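Local coordinates for polyketide Synthase III (Ectocarpus siliculosus, PDB 4B0N), which is a type III polyketide synthase in phlorotannin monomer biosynthesis, probably transferring acyl groups as its chalcone and stilbene synthase relatives do, at residues A[82-93]-A[237-245]; A[117-125]-A[285-293]. One frame throughout, in Å; residues are numbered along the deposited sequence.

Contact 1. Residues A[82-93]-A[237-245]; sequences IYGNSRIGSRYF and AILHAIFAD. With ACD (arachidonic acid), chain D.
The guanidinium group of Arg91 is pushed in among the backbone carbonyls of His240, Ala241 and Phe243. Arg91 NH1 lies 2.6 Å from Phe243 O and Arg91 NH2 2.8 Å from His240 O, both oxygens at the edge of the group; the bonds are weak because their angles are strongly bent. The Ala241-Ile242 peptide covers one face of the group and Phe93 CZ the other, while Arg91 NE is bonded to Gln59 OE1. From CG to NE the Arg91 chain is extended (chi2 -158°, chi3 169°), giving the length needed to pass Ala244 CB and reach those carbonyls. The gathered carbonyl oxygens probably suit a cation. A leucine in its place would probably leave the carbonyls of His240 and Phe243 without their cationic partner and Gln59 OE1 without its donor.

Ala241 is small enough to sit flat on the Tyr83 ring: Ala241 CB stands 3.6 Å above the centroid of the Tyr83 ring, a CH-pi contact almost on the ring normal. From the CG2 branch, Ile82 CG2 meets Ala241 CB at 3.8 Å. Tyr83 OH comes to 3.4 Å from C20, the last carbon of the bound arachidonic acid, whose C18 passes Phe93 CZ while the mid-chain C13 lies over a face of the His240 ring.

Farther along, Asp245 N bonds to Tyr92 O (3.0 Å), and Asp245 OD2 turns to Ser225 OG. Tyr83 leans on helix 59-68, strand 90-93 pairs antiparallel with strand 55-58, and Asp245 leads into strand 245-255 of the five-stranded sheet.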
loop_
_atom_site.group_PDB
_atom_site.type_symbol
_atom_site.label_atom_id
_atom_site.label_comp_id
_atom_site.label_asym_id
_atom_site.label_seq_id
_atom_site.Cartn_x
_atom_site.Cartn_y
_atom_site.Cartn_z
ATOM N N ILE A 82 -14.258 1.575 -31.312
ATOM C CA ILE A 82 -13.433 1.458 -30.101
ATOM C C ILE A 82 -13.057 0.002 -29.812
ATOM O O ILE A 82 -11.895 -0.300 -29.522
ATOM C CB ILE A 82 -14.115 2.085 -28.857
ATOM C CG1 ILE A 82 -14.452 3.560 -29.107
ATOM C CG2 ILE A 82 -13.223 1.952 -27.626
ATOM C CD1 ILE A 82 -15.139 4.253 -27.945
ATOM N N TYR A 83 -14.046 -0.887 -29.913
ATOM C CA TYR A 83 -13.877 -2.312 -29.616
ATOM C C TYR A 83 -13.149 -3.079 -30.723
ATOM O O TYR A 83 -12.421 -4.035 -30.446
ATOM C CB TYR A 83 -15.234 -2.956 -29.304
ATOM C CG TYR A 83 -15.742 -2.671 -27.902
ATOM C CD1 TYR A 83 -16.266 -1.420 -27.563
ATOM C CD2 TYR A 83 -15.702 -3.654 -26.912
ATOM C CE1 TYR A 83 -16.729 -1.158 -26.283
ATOM C CE2 TYR A 83 -16.165 -3.401 -25.630
ATOM C CZ TYR A 83 -16.676 -2.154 -25.322
ATOM O OH TYR A 83 -17.133 -1.900 -24.050
ATOM N N GLY A 84 -13.351 -2.660 -31.971
ATOM C CA GLY A 84 -12.673 -3.267 -33.116
ATOM C C GLY A 84 -11.238 -2.793 -33.286
ATOM O O GLY A 84 -10.374 -3.555 -33.725
ATOM N N ASN A 85 -10.992 -1.531 -32.940
ATOM C CA ASN A 85 -9.663 -0.930 -33.032
ATOM C C ASN A 85 -8.950 -0.934 -31.673
ATOM O O ASN A 85 -8.360 0.069 -31.255
ATOM C CB ASN A 85 -9.775 0.493 -33.593
ATOM C CG ASN A 85 -8.468 1.005 -34.168
ATOM O OD1 ASN A 85 -7.781 0.301 -34.909
ATOM N ND2 ASN A 85 -8.127 2.247 -33.837
ATOM N N SER A 86 -9.011 -2.075 -30.989
ATOM C CA SER A 86 -8.470 -2.199 -29.635
ATOM C C SER A 86 -7.326 -3.206 -29.537
ATOM O O SER A 86 -6.572 -3.195 -28.558
ATOM C CB SER A 86 -9.581 -2.577 -28.649
ATOM O OG SER A 86 -10.054 -3.892 -28.883
ATOM N N ARG A 87 -7.211 -4.066 -30.552
ATOM C CA ARG A 87 -6.246 -5.177 -30.578
ATOM C C ARG A 87 -6.518 -6.210 -29.477
ATOM O O ARG A 87 -5.674 -7.055 -29.178
ATOM C CB ARG A 87 -4.795 -4.669 -30.516
ATOM C CG ARG A 87 -4.291 -3.984 -31.780
ATOM C CD ARG A 87 -3.579 -4.952 -32.717
ATOM N NE ARG A 87 -2.445 -4.329 -33.403
ATOM C CZ ARG A 87 -1.543 -4.989 -34.128
ATOM N NH1 ARG A 87 -1.628 -6.307 -34.273
ATOM N NH2 ARG A 87 -0.545 -4.332 -34.707
ATOM N N ILE A 88 -7.705 -6.128 -28.886
ATOM C CA ILE A 88 -8.146 -7.069 -27.861
ATOM C C ILE A 88 -9.193 -8.004 -28.464
ATOM O O ILE A 88 -10.212 -7.552 -28.997
ATOM C CB ILE A 88 -8.719 -6.339 -26.624
ATOM C CG1 ILE A 88 -7.623 -5.527 -25.930
ATOM C CG2 ILE A 88 -9.343 -7.328 -25.647
ATOM C CD1 ILE A 88 -8.132 -4.392 -25.068
ATOM N N GLY A 89 -8.923 -9.306 -28.390
ATOM C CA GLY A 89 -9.832 -10.316 -28.917
ATOM C C GLY A 89 -10.763 -10.845 -27.847
ATOM O O GLY A 89 -11.902 -11.223 -28.133
ATOM N N SER A 90 -10.267 -10.862 -26.611
ATOM C CA SER A 90 -10.996 -11.395 -25.466
ATOM C C SER A 90 -10.406 -10.876 -24.160
ATOM O O SER A 90 -9.281 -10.368 -24.137
ATOM C CB SER A 90 -10.952 -12.926 -25.475
ATOM O OG SER A 90 -9.616 -13.402 -25.443
ATOM N N ARG A 91 -11.177 -10.998 -23.080
ATOM C CA ARG A 91 -10.700 -10.700 -21.724
ATOM C C ARG A 91 -11.564 -11.387 -20.664
ATOM O O ARG A 91 -12.698 -11.781 -20.937
ATOM C CB ARG A 91 -10.572 -9.187 -21.475
ATOM C CG ARG A 91 -11.774 -8.358 -21.881
ATOM C CD ARG A 91 -11.402 -6.904 -22.105
ATOM N NE ARG A 91 -12.504 -6.188 -22.743
ATOM C CZ ARG A 91 -13.312 -5.326 -22.128
ATOM N NH1 ARG A 91 -13.142 -5.034 -20.845
ATOM N NH2 ARG A 91 -14.289 -4.741 -22.807
ATOM N N TYR A 92 -11.013 -11.536 -19.461
ATOM C CA TYR A 92 -11.640 -12.332 -18.403
ATOM C C TYR A 92 -12.314 -11.471 -17.335
ATOM O O TYR A 92 -11.771 -10.448 -16.916
ATOM C CB TYR A 92 -10.607 -13.259 -17.755
ATOM C CG TYR A 92 -10.002 -14.277 -18.699
ATOM C CD1 TYR A 92 -9.068 -13.897 -19.664
ATOM C CD2 TYR A 92 -10.353 -15.622 -18.617
ATOM C CE1 TYR A 92 -8.516 -14.825 -20.527
ATOM C CE2 TYR A 92 -9.801 -16.561 -19.475
ATOM C CZ TYR A 92 -8.884 -16.154 -20.426
ATOM O OH TYR A 92 -8.334 -17.077 -21.286
ATOM N N PHE A 93 -13.496 -11.902 -16.899
ATOM C CA PHE A 93 -14.257 -11.201 -15.865
ATOM C C PHE A 93 -14.711 -12.140 -14.745
ATOM O O PHE A 93 -14.987 -13.318 -14.978
ATOM C CB PHE A 93 -15.476 -10.495 -16.471
ATOM C CG PHE A 93 -15.148 -9.564 -17.608
ATOM C CD1 PHE A 93 -14.245 -8.517 -17.440
ATOM C CD2 PHE A 93 -15.760 -9.723 -18.846
ATOM C CE1 PHE A 93 -13.949 -7.660 -18.490
ATOM C CE2 PHE A 93 -15.471 -8.867 -19.896
ATOM C CZ PHE A 93 -14.567 -7.834 -19.718
ATOM N N ALA A 237 -15.904 4.954 -21.978
ATOM C CA ALA A 237 -16.169 3.974 -23.032
ATOM C C ALA A 237 -14.889 3.269 -23.493
ATOM O O ALA A 237 -14.868 2.045 -23.643
ATOM C CB ALA A 237 -16.863 4.638 -24.211
ATOM N N ILE A 238 -13.831 4.052 -23.708
ATOM C CA ILE A 238 -12.520 3.524 -24.092
ATOM C C ILE A 238 -11.979 2.585 -23.011
ATOM O O ILE A 238 -11.534 1.475 -23.314
ATOM C CB ILE A 238 -11.503 4.657 -24.378
ATOM C CG1 ILE A 238 -11.977 5.531 -25.542
ATOM C CG2 ILE A 238 -10.132 4.084 -24.709
ATOM C CD1 ILE A 238 -11.263 6.864 -25.650
ATOM N N LEU A 239 -12.037 3.030 -21.757
ATOM C CA LEU A 239 -11.553 2.241 -20.623
ATOM C C LEU A 239 -12.302 0.920 -20.487
ATOM O O LEU A 239 -11.689 -0.128 -20.284
ATOM C CB LEU A 239 -11.654 3.032 -19.314
ATOM C CG LEU A 239 -10.968 4.397 -19.195
ATOM C CD1 LEU A 239 -11.317 5.014 -17.852
ATOM C CD2 LEU A 239 -9.457 4.325 -19.383
ATOM N N HIS A 240 -13.628 0.984 -20.612
ATOM C CA HIS A 240 -14.493 -0.192 -20.514
ATOM C C HIS A 240 -14.191 -1.227 -21.559
ATOM O O HIS A 240 -14.379 -2.424 -21.328
ATOM C CB HIS A 240 -15.958 0.219 -20.586
ATOM C CG HIS A 240 -16.505 0.750 -19.285
ATOM N ND1 HIS A 240 -17.277 0.008 -18.472
ATOM C CD2 HIS A 240 -16.357 1.990 -18.664
ATOM C CE1 HIS A 240 -17.612 0.736 -17.389
ATOM N NE2 HIS A 240 -17.049 1.947 -17.508
ATOM N N ALA A 241 -13.714 -0.771 -22.716
ATOM C CA ALA A 241 -13.321 -1.661 -23.802
ATOM C C ALA A 241 -11.989 -2.352 -23.525
ATOM O O ALA A 241 -11.714 -3.421 -24.070
ATOM C CB ALA A 241 -13.252 -0.891 -25.111
ATOM N N ILE A 242 -11.177 -1.743 -22.663
ATOM C CA ILE A 242 -9.786 -2.157 -22.468
ATOM C C ILE A 242 -9.535 -2.922 -21.163
ATOM O O ILE A 242 -8.989 -4.027 -21.193
ATOM C CB ILE A 242 -8.827 -0.950 -22.629
ATOM C CG1 ILE A 242 -8.832 -0.479 -24.087
ATOM C CG2 ILE A 242 -7.407 -1.296 -22.191
ATOM C CD1 ILE A 242 -8.287 0.916 -24.298
ATOM N N PHE A 243 -9.936 -2.343 -20.032
ATOM C CA PHE A 243 -9.638 -2.918 -18.716
ATOM C C PHE A 243 -10.306 -4.271 -18.480
ATOM O O PHE A 243 -11.430 -4.501 -18.926
ATOM C CB PHE A 243 -10.006 -1.945 -17.586
ATOM C CG PHE A 243 -9.154 -0.702 -17.541
ATOM C CD1 PHE A 243 -7.842 -0.709 -18.017
ATOM C CD2 PHE A 243 -9.655 0.471 -16.993
ATOM C CE1 PHE A 243 -7.061 0.437 -17.969
ATOM C CE2 PHE A 243 -8.876 1.618 -16.938
ATOM C CZ PHE A 243 -7.578 1.602 -17.427
ATOM N N ALA A 244 -9.599 -5.151 -17.766
ATOM C CA ALA A 244 -10.051 -6.524 -17.514
ATOM C C ALA A 244 -9.598 -7.053 -16.149
ATOM O O ALA A 244 -8.971 -6.332 -15.372
ATOM C CB ALA A 244 -9.562 -7.439 -18.623
ATOM N N ASP A 245 -9.917 -8.316 -15.868
ATOM C CA ASP A 245 -9.571 -8.950 -14.595
ATOM C C ASP A 245 -8.447 -9.971 -14.749
ATOM O O ASP A 245 -8.398 -10.706 -15.738
ATOM C CB ASP A 245 -10.796 -9.638 -13.991
ATOM C CG ASP A 245 -11.906 -8.667 -13.629
ATOM O OD1 ASP A 245 -11.929 -7.532 -14.151
ATOM O OD2 ASP A 245 -12.765 -9.050 -12.811
HETATM C C1 ACD D . -4.079 2.975 -15.922
HETATM C C2 ACD D . -4.192 2.969 -14.413
HETATM C C3 ACD D . -5.237 1.945 -13.978
HETATM C C4 ACD D . -5.991 2.420 -12.742
HETATM C C5 ACD D . -7.269 1.633 -12.581
HETATM C C6 ACD D . -8.103 1.895 -11.577
HETATM C C7 ACD D . -9.368 1.084 -11.432
HETATM C C8 ACD D . -10.484 1.633 -12.286
HETATM C C9 ACD D . -11.445 0.810 -12.704
HETATM C C10 ACD D . -12.581 1.327 -13.554
HETATM C C11 ACD D . -12.571 0.653 -14.903
HETATM C C12 ACD D . -13.688 0.122 -15.393
HETATM C C13 ACD D . -13.663 -0.543 -16.749
HETATM C C14 ACD D . -14.319 -1.903 -16.691
HETATM C C15 ACD D . -14.233 -2.716 -17.742
HETATM C C16 ACD D . -14.879 -4.079 -17.717
HETATM C C17 ACD D . -16.288 -3.974 -18.288
HETATM C C18 ACD D . -16.404 -4.594 -19.676
HETATM C C19 ACD D . -17.294 -3.730 -20.559
HETATM C C20 ACD D . -17.643 -4.439 -21.848
HETATM O O1 ACD D . -2.941 2.942 -16.443
#

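Contact 2. Residues A[117-125]-A[285-293]; sequences YQVPVDVRL and AIKPNGITC. With ACD (arachidonic acid), chain D.
Val121 and Gly290 meet where the type I turn from Lys287 to Gly290, closing the hairpin of strands 282-287 and 290-295, abuts the start of helix 121-146, with strand 290-293 and helix 121-125 nearly perpendicular (88°) and their axes 8.3 Å apart.

Asn289 carries most of the polar contact. With CG anti to the backbone N (chi1 -160°), its amide lies against the incoming chain and serves one backbone carbonyl and one backbone N-H, much as a peptide group would. Asn289 ND2 gives a straight bond to Tyr117 O (3.0 Å, 165°) in the amide plane, and Asn289 OD1 accepts from Val119 N at 2.8 Å in its own carbonyl plane. A second donor, Arg124 NH2, reaches Asn289 OD1 at 3.1 Å from above that plane, the guanidinium standing almost perpendicular to the amide. Arginine suits the site because it can spread several N-H groups over separate acceptors: Arg124 NE binds Val119 O at 2.8 Å, and Arg124 NH1 goes to the carbonyls of Val226 and Thr228.

Pro120 occupies the N-cap position, and the following Val121 N makes a weak bond to Pro288 O at 3.0 Å. Val121 CG1 lies over the CA of Gly290 and meets Ile286 CG2 at 3.9 Å. Gly290 is called for by its backbone angles, at which a CB would be jammed against the carbonyl oxygen of Asn289; a CB would also crowd Arg124 CD.

At the dimer interface, Pro288 packs on Asp122 of the second subunit and Ile286 on Phe165 of that subunit. The hairpin of strands 282-287 and 290-295 thus stands against the first turn of helix 121-146, and strand 290-295 runs on to the arachidonic acid pocket, where Cys293 SG lies 3.7 Å from C4 of the lipid.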
loop_
_atom_site.group_PDB
_atom_site.type_symbol
_atom_site.label_atom_id
_atom_site.label_comp_id
_atom_site.label_asym_id
_atom_site.label_seq_id
_atom_site.Cartn_x
_atom_site.Cartn_y
_atom_site.Cartn_z
ATOM N N TYR A 117 -26.115 0.483 -14.038
ATOM C CA TYR A 117 -24.800 0.258 -13.424
ATOM C C TYR A 117 -24.549 1.184 -12.225
ATOM O O TYR A 117 -23.532 1.880 -12.148
ATOM C CB TYR A 117 -23.682 0.330 -14.483
ATOM C CG TYR A 117 -23.812 -0.739 -15.548
ATOM C CD1 TYR A 117 -24.607 -0.537 -16.681
ATOM C CD2 TYR A 117 -23.159 -1.966 -15.415
ATOM C CE1 TYR A 117 -24.740 -1.520 -17.651
ATOM C CE2 TYR A 117 -23.286 -2.956 -16.380
ATOM C CZ TYR A 117 -24.074 -2.729 -17.495
ATOM O OH TYR A 117 -24.198 -3.712 -18.451
ATOM N N GLN A 118 -25.505 1.179 -11.298
ATOM C CA GLN A 118 -25.437 1.973 -10.075
ATOM C C GLN A 118 -25.250 1.034 -8.891
ATOM O O GLN A 118 -26.211 0.429 -8.405
ATOM C CB GLN A 118 -26.714 2.802 -9.885
ATOM C CG GLN A 118 -27.083 3.705 -11.054
ATOM C CD GLN A 118 -26.360 5.036 -11.029
ATOM O OE1 GLN A 118 -26.554 5.847 -10.121
ATOM N NE2 GLN A 118 -25.529 5.274 -12.040
ATOM N N VAL A 119 -24.002 0.893 -8.452
ATOM C CA VAL A 119 -23.668 0.078 -7.286
ATOM C C VAL A 119 -22.746 0.873 -6.358
ATOM O O VAL A 119 -21.739 1.424 -6.810
ATOM C CB VAL A 119 -22.992 -1.256 -7.675
ATOM C CG1 VAL A 119 -22.784 -2.126 -6.447
ATOM C CG2 VAL A 119 -23.818 -2.009 -8.708
ATOM N N PRO A 120 -23.098 0.953 -5.060
ATOM C CA PRO A 120 -22.260 1.642 -4.078
ATOM C C PRO A 120 -20.878 0.997 -3.947
ATOM O O PRO A 120 -20.761 -0.225 -4.101
ATOM C CB PRO A 120 -23.052 1.480 -2.778
ATOM C CG PRO A 120 -24.463 1.320 -3.219
ATOM C CD PRO A 120 -24.374 0.508 -4.471
ATOM N N VAL A 121 -19.856 1.815 -3.669
ATOM C CA VAL A 121 -18.467 1.342 -3.555
ATOM C C VAL A 121 -18.287 0.174 -2.600
ATOM O O VAL A 121 -17.548 -0.760 -2.904
ATOM C CB VAL A 121 -17.460 2.443 -3.135
ATOM C CG1 VAL A 121 -16.516 2.782 -4.278
ATOM C CG2 VAL A 121 -18.156 3.674 -2.574
ATOM N N ASP A 122 -18.947 0.234 -1.447
ATOM C CA ASP A 122 -18.801 -0.817 -0.443
ATOM C C ASP A 122 -19.292 -2.172 -0.951
ATOM O O ASP A 122 -18.644 -3.192 -0.707
ATOM C CB ASP A 122 -19.456 -0.435 0.892
ATOM C CG ASP A 122 -20.893 0.024 0.742
ATOM O OD1 ASP A 122 -21.161 0.926 -0.084
ATOM O OD2 ASP A 122 -21.752 -0.512 1.472
ATOM N N VAL A 123 -20.412 -2.172 -1.675
ATOM C CA VAL A 123 -20.952 -3.393 -2.289
ATOM C C VAL A 123 -20.023 -3.895 -3.402
ATOM O O VAL A 123 -19.806 -5.103 -3.541
ATOM C CB VAL A 123 -22.385 -3.182 -2.834
ATOM C CG1 VAL A 123 -22.994 -4.498 -3.303
ATOM C CG2 VAL A 123 -23.274 -2.542 -1.777
ATOM N N ARG A 124 -19.472 -2.961 -4.178
ATOM C CA ARG A 124 -18.483 -3.278 -5.213
ATOM C C ARG A 124 -17.218 -3.906 -4.622
ATOM O O ARG A 124 -16.676 -4.863 -5.180
ATOM C CB ARG A 124 -18.126 -2.032 -6.036
ATOM C CG ARG A 124 -19.219 -1.591 -6.996
ATOM C CD ARG A 124 -18.810 -0.377 -7.814
ATOM N NE ARG A 124 -19.947 0.197 -8.534
ATOM C CZ ARG A 124 -20.242 -0.032 -9.814
ATOM N NH1 ARG A 124 -19.483 -0.821 -10.562
ATOM N NH2 ARG A 124 -21.306 0.545 -10.352
ATOM N N LEU A 125 -16.762 -3.372 -3.491
ATOM C CA LEU A 125 -15.574 -3.898 -2.814
ATOM C C LEU A 125 -15.853 -5.223 -2.096
ATOM O O LEU A 125 -14.967 -6.071 -1.991
ATOM C CB LEU A 125 -14.973 -2.856 -1.858
ATOM C CG LEU A 125 -14.304 -1.644 -2.520
ATOM C CD1 LEU A 125 -14.165 -0.495 -1.535
ATOM C CD2 LEU A 125 -12.956 -2.005 -3.129
ATOM N N ALA A 285 -9.406 7.927 -9.024
ATOM C CA ALA A 285 -10.324 8.401 -7.996
ATOM C C ALA A 285 -11.162 7.269 -7.421
ATOM O O ALA A 285 -11.365 6.241 -8.070
ATOM C CB ALA A 285 -11.223 9.501 -8.550
ATOM N N ILE A 286 -11.628 7.462 -6.192
ATOM C CA ILE A 286 -12.651 6.601 -5.622
ATOM C C ILE A 286 -13.932 7.415 -5.481
ATOM O O ILE A 286 -14.065 8.226 -4.565
ATOM C CB ILE A 286 -12.249 6.016 -4.254
ATOM C CG1 ILE A 286 -10.839 5.417 -4.308
ATOM C CG2 ILE A 286 -13.272 4.976 -3.811
ATOM C CD1 ILE A 286 -10.279 5.048 -2.950
ATOM N N LYS A 287 -14.858 7.202 -6.411
ATOM C CA LYS A 287 -16.159 7.861 -6.393
ATOM C C LYS A 287 -17.198 6.953 -5.722
ATOM O O LYS A 287 -16.944 5.761 -5.545
ATOM C CB LYS A 287 -16.584 8.220 -7.821
ATOM C CG LYS A 287 -15.806 9.377 -8.427
ATOM C CD LYS A 287 -16.100 9.543 -9.909
ATOM C CE LYS A 287 -15.322 10.715 -10.492
ATOM N NZ LYS A 287 -15.452 10.806 -11.972
ATOM N N PRO A 288 -18.365 7.511 -5.328
ATOM C CA PRO A 288 -19.433 6.703 -4.726
ATOM C C PRO A 288 -19.901 5.511 -5.576
ATOM O O PRO A 288 -20.317 4.492 -5.019
ATOM C CB PRO A 288 -20.571 7.709 -4.555
ATOM C CG PRO A 288 -19.880 9.013 -4.368
ATOM C CD PRO A 288 -18.682 8.953 -5.273
ATOM N N ASN A 289 -19.834 5.636 -6.901
ATOM C CA ASN A 289 -20.260 4.553 -7.790
ATOM C C ASN A 289 -19.117 3.634 -8.239
ATOM O O ASN A 289 -19.227 2.921 -9.242
ATOM C CB ASN A 289 -21.023 5.111 -8.997
ATOM C CG ASN A 289 -21.894 4.068 -9.674
ATOM O OD1 ASN A 289 -22.422 3.161 -9.028
ATOM N ND2 ASN A 289 -22.051 4.196 -10.986
ATOM N N GLY A 290 -18.022 3.646 -7.484
ATOM C CA GLY A 290 -16.886 2.779 -7.767
ATOM C C GLY A 290 -15.582 3.522 -7.968
ATOM O O GLY A 290 -15.567 4.750 -8.095
ATOM N N ILE A 291 -14.484 2.767 -7.984
ATOM C CA ILE A 291 -13.164 3.302 -8.300
ATOM C C ILE A 291 -13.089 3.538 -9.805
ATOM O O ILE A 291 -13.402 2.644 -10.597
ATOM C CB ILE A 291 -12.040 2.337 -7.866
ATOM C CG1 ILE A 291 -12.068 2.138 -6.344
ATOM C CG2 ILE A 291 -10.683 2.854 -8.327
ATOM C CD1 ILE A 291 -11.260 0.958 -5.848
ATOM N N THR A 292 -12.696 4.746 -10.197
ATOM C CA THR A 292 -12.564 5.070 -11.614
ATOM C C THR A 292 -11.152 5.441 -12.021
ATOM O O THR A 292 -10.322 5.860 -11.206
ATOM C CB THR A 292 -13.513 6.200 -12.062
ATOM O OG1 THR A 292 -13.527 7.241 -11.078
ATOM C CG2 THR A 292 -14.924 5.662 -12.275
ATOM N N CYS A 293 -10.897 5.269 -13.308
ATOM C CA CYS A 293 -9.667 5.702 -13.920
ATOM C C CYS A 293 -10.029 6.766 -14.942
ATOM O O CYS A 293 -11.168 6.815 -15.420
ATOM C CB CYS A 293 -8.990 4.516 -14.599
ATOM S SG CYS A 293 -7.326 4.862 -15.190
HETATM C C1 ACD D . -4.079 2.975 -15.922
HETATM C C2 ACD D . -4.192 2.969 -14.413
HETATM C C3 ACD D . -5.237 1.945 -13.978
HETATM C C4 ACD D . -5.991 2.420 -12.742
HETATM C C5 ACD D . -7.269 1.633 -12.581
HETATM C C6 ACD D . -8.103 1.895 -11.577
HETATM C C7 ACD D . -9.368 1.084 -11.432
HETATM C C8 ACD D . -10.484 1.633 -12.286
HETATM C C9 ACD D . -11.445 0.810 -12.704
HETATM C C10 ACD D . -12.581 1.327 -13.554
HETATM C C11 ACD D . -12.571 0.653 -14.903
HETATM C C12 ACD D . -13.688 0.122 -15.393
HETATM C C13 ACD D . -13.663 -0.543 -16.749
HETATM C C14 ACD D . -14.319 -1.903 -16.691
HETATM C C15 ACD D . -14.233 -2.716 -17.742
HETATM C C16 ACD D . -14.879 -4.079 -17.717
HETATM C C17 ACD D . -16.288 -3.974 -18.288
HETATM C C18 ACD D . -16.404 -4.594 -19.676
HETATM C C19 ACD D . -17.294 -3.730 -20.559
HETATM C C20 ACD D . -17.643 -4.439 -21.848
HETATM O O1 ACD D . -2.941 2.942 -16.443
#

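In the fold
From the N terminus the chain passes helix 79-84 and strand 90-93, the first half of contact 1, and then begins helix 121-146, the first half of contact 2. It returns at helix 234-242, closing a loop of 143 residues in contact 1, and only afterwards forms the hairpin that closes contact 2 across 159 residues. The loops therefore cross rather than nest. Contact 1 stays inside the N-terminal chalcone synthase domain, whereas contact 2 ties that domain to the C-terminal one. Their centres are about 20 Å apart, yet they touch where Leu239 and Phe243 pack on Cys293, and both contribute to the arachidonic acid pocket.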